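Local coordinates for putative dihydrodipicolinate synthase family protein (Coccidioides immitis, PDB 3QFE) that belongs to the dihydrodipicolinate synthase family and adopts a TIM-barrel fold, its exact role being unassigned, at residues E35-Y38 with A39-R43. Numbering follows the deposited sequence.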
ATOM      1  N   GLU A  35      -5.784  -9.815  12.137  1.00 25.30           N
ATOM      2  CA  GLU A  35      -4.876 -10.913  11.829  1.00 26.52           C
ATOM      3  C   GLU A  35      -5.457 -11.862  10.745  1.00 26.50           C
ATOM      4  O   GLU A  35      -4.736 -12.236   9.813  1.00 26.41           O
ATOM      5  CB  GLU A  35      -4.509 -11.701  13.083  1.00 26.93           C
ATOM      6  CG  GLU A  35      -3.243 -12.524  12.903  1.00 31.28           C
ATOM      7  CD  GLU A  35      -3.031 -13.542  14.007  1.00 39.01           C
ATOM      8  OE1 GLU A  35      -3.675 -13.398  15.053  1.00 45.26           O
ATOM      9  OE2 GLU A  35      -2.225 -14.494  13.845  1.00 42.59           O
ATOM     10  N   ARG A  36      -6.739 -12.219  10.879  1.00 26.39           N
ATOM     11  CA  ARG A  36      -7.437 -13.036   9.888  0.60 27.01           C
ATOM     12  C   ARG A  36      -7.349 -12.415   8.519  1.00 26.59           C
ATOM     13  O   ARG A  36      -7.105 -13.109   7.529  1.00 26.96           O
ATOM     14  CB  ARG A  36      -8.919 -13.220  10.244  0.60 27.40           C
ATOM     15  CG  ARG A  36      -9.145 -14.048  11.470  0.60 28.81           C
ATOM     16  CD  ARG A  36     -10.603 -14.421  11.644  0.60 31.21           C
ATOM     17  NE  ARG A  36     -10.750 -15.350  12.764  0.60 33.75           N
ATOM     18  CZ  ARG A  36     -11.919 -15.762  13.240  0.60 36.34           C
ATOM     19  NH1 ARG A  36     -11.955 -16.615  14.261  0.60 37.47           N
ATOM     20  NH2 ARG A  36     -13.049 -15.322  12.696  0.60 34.90           N
ATOM     21  N   TYR A  37      -7.539 -11.098   8.467  1.00 26.27           N
ATOM     22  CA  TYR A  37      -7.625 -10.355   7.218  1.00 25.93           C
ATOM     23  C   TYR A  37      -6.272 -10.240   6.524  1.00 25.77           C
ATOM     24  O   TYR A  37      -6.156 -10.547   5.349  1.00 25.39           O
ATOM     25  CB  TYR A  37      -8.223  -8.972   7.485  1.00 25.95           C
ATOM     26  CG  TYR A  37      -8.377  -8.110   6.249  1.00 26.31           C
ATOM     27  CD1 TYR A  37      -9.360  -8.393   5.287  1.00 28.90           C
ATOM     28  CD2 TYR A  37      -7.543  -7.028   6.033  1.00 24.99           C
ATOM     29  CE1 TYR A  37      -9.515  -7.604   4.150  1.00 27.67           C
ATOM     30  CE2 TYR A  37      -7.678  -6.232   4.898  1.00 27.35           C
ATOM     31  CZ  TYR A  37      -8.670  -6.526   3.957  1.00 30.17           C
ATOM     32  OH  TYR A  37      -8.804  -5.731   2.826  1.00 31.17           O
ATOM     33  N   TYR A  38      -5.247  -9.817   7.263  1.00 26.09           N
ATOM     34  CA  TYR A  38      -3.883  -9.768   6.741  1.00 26.28           C
ATOM     35  C   TYR A  38      -3.433 -11.137   6.219  1.00 27.16           C
ATOM     36  O   TYR A  38      -2.786 -11.226   5.167  1.00 27.25           O
ATOM     37  CB  TYR A  38      -2.911  -9.369   7.840  1.00 26.38           C
ATOM     38  CG  TYR A  38      -2.887  -7.915   8.303  1.00 26.76           C
ATOM     39  CD1 TYR A  38      -3.249  -6.875   7.473  1.00 26.83           C
ATOM     40  CD2 TYR A  38      -2.435  -7.602   9.580  1.00 29.00           C
ATOM     41  CE1 TYR A  38      -3.185  -5.556   7.917  1.00 29.29           C
ATOM     42  CE2 TYR A  38      -2.348  -6.291  10.028  1.00 29.73           C
ATOM     43  CZ  TYR A  38      -2.728  -5.278   9.193  1.00 29.97           C
ATOM     44  OH  TYR A  38      -2.655  -3.994   9.639  1.00 29.59           O
ATOM     45  N   ALA A  39      -3.739 -12.199   6.978  1.00 27.56           N
ATOM     46  CA  ALA A  39      -3.331 -13.540   6.609  1.00 27.76           C
ATOM     47  C   ALA A  39      -4.031 -13.934   5.300  1.00 28.36           C
ATOM     48  O   ALA A  39      -3.397 -14.449   4.372  1.00 28.47           O
ATOM     49  CB  ALA A  39      -3.635 -14.508   7.712  1.00 28.09           C
ATOM     50  N   TYR A  40      -5.323 -13.649   5.205  1.00 28.39           N
ATOM     51  CA  TYR A  40      -6.055 -13.929   3.979  1.00 28.30           C
ATOM     52  C   TYR A  40      -5.424 -13.203   2.772  1.00 28.64           C
ATOM     53  O   TYR A  40      -5.227 -13.805   1.697  1.00 28.84           O
ATOM     54  CB  TYR A  40      -7.511 -13.515   4.119  1.00 28.02           C
ATOM     55  CG  TYR A  40      -8.307 -13.863   2.883  1.00 29.39           C
ATOM     56  CD1 TYR A  40      -8.792 -15.159   2.690  1.00 28.64           C
ATOM     57  CD2 TYR A  40      -8.546 -12.910   1.896  1.00 28.46           C
ATOM     58  CE1 TYR A  40      -9.501 -15.482   1.562  1.00 30.63           C
ATOM     59  CE2 TYR A  40      -9.248 -13.232   0.749  1.00 29.90           C
ATOM     60  CZ  TYR A  40      -9.719 -14.514   0.585  1.00 30.63           C
ATOM     61  OH  TYR A  40     -10.417 -14.845  -0.545  1.00 30.56           O
ATOM     62  N   LEU A  41      -5.109 -11.915   2.936  1.00 28.01           N
ATOM     63  CA  LEU A  41      -4.501 -11.150   1.831  1.00 27.69           C
ATOM     64  C   LEU A  41      -3.144 -11.730   1.423  1.00 27.82           C
ATOM     65  O   LEU A  41      -2.849 -11.849   0.226  1.00 28.97           O
ATOM     66  CB  LEU A  41      -4.341  -9.663   2.178  1.00 27.29           C
ATOM     67  CG  LEU A  41      -5.586  -8.819   2.441  1.00 27.76           C
ATOM     68  CD1 LEU A  41      -5.123  -7.403   2.741  1.00 29.17           C
ATOM     69  CD2 LEU A  41      -6.546  -8.820   1.264  1.00 26.52           C
ATOM     70  N   ALA A  42      -2.328 -12.106   2.394  1.00 27.03           N
ATOM     71  CA  ALA A  42      -0.993 -12.607   2.054  1.00 27.96           C
ATOM     72  C   ALA A  42      -1.040 -13.950   1.355  1.00 28.31           C
ATOM     73  O   ALA A  42      -0.093 -14.312   0.652  1.00 30.47           O
ATOM     74  CB  ALA A  42      -0.085 -12.669   3.273  1.00 26.98           C
ATOM     75  N   ARG A  43      -2.144 -14.665   1.536  1.00 27.17           N
ATOM     76  CA  ARG A  43      -2.347 -15.968   0.912  1.00 27.47           C
ATOM     77  C   ARG A  43      -3.096 -15.889  -0.454  1.00 27.81           C
ATOM     78  O   ARG A  43      -3.502 -16.921  -1.043  1.00 27.11           O
ATOM     79  CB  ARG A  43      -3.053 -16.893   1.928  1.00 26.44           C
ATOM     80  CG  ARG A  43      -2.134 -17.256   3.124  1.00 25.29           C
ATOM     81  CD  ARG A  43      -1.215 -18.461   2.803  1.00 23.72           C
ATOM     82  NE  ARG A  43      -2.018 -19.513   2.182  1.00 23.83           N
ATOM     83  CZ  ARG A  43      -2.857 -20.301   2.853  1.00 26.12           C
ATOM     84  NH1 ARG A  43      -2.962 -20.216   4.188  1.00 23.43           N
ATOM     85  NH2 ARG A  43      -3.598 -21.169   2.183  1.00 25.38           N
TER
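Y37 and L41, one helical turn apart, make the main side-chain contact at the C-terminal end of helix 31-42. The leucine lies against one face of the tyrosine ring in a CH-pi contact, its CG 4.2 Å from the ring centroid and 16° off the normal. Its CD1 branch makes the closest approach, 3.5 Å from the ring carbon CE2 of Y37, while CD2 also lies by CZ and OH, slightly farther from them than CD1. With CG anti to the backbone N (chi1 -179°), the Y37 ring runs forward along the helix to meet the leucine.

Four successive i to i+4 backbone hydrogen bonds carry the turn: A39 N to E35 O and Y40 N to R36 O, then L41 N to Y37 O at 3.0 Å and A42 N to Y38 O at 2.9 Å. R43, whose N still bonds A39 O at 3.1 Å, is the first residue to leave helical geometry.

The hydroxyl of the buried Y37 is hydrogen-bonded to OD1 of N223, and the rings of Y37 and F21 pack edge-to-face (T-shaped). In this TIM barrel, L41 and Y38 pack inward on strand 48-51, Y38 also touches helix 63-77, and Y37 and Y40 reach helix 273-276.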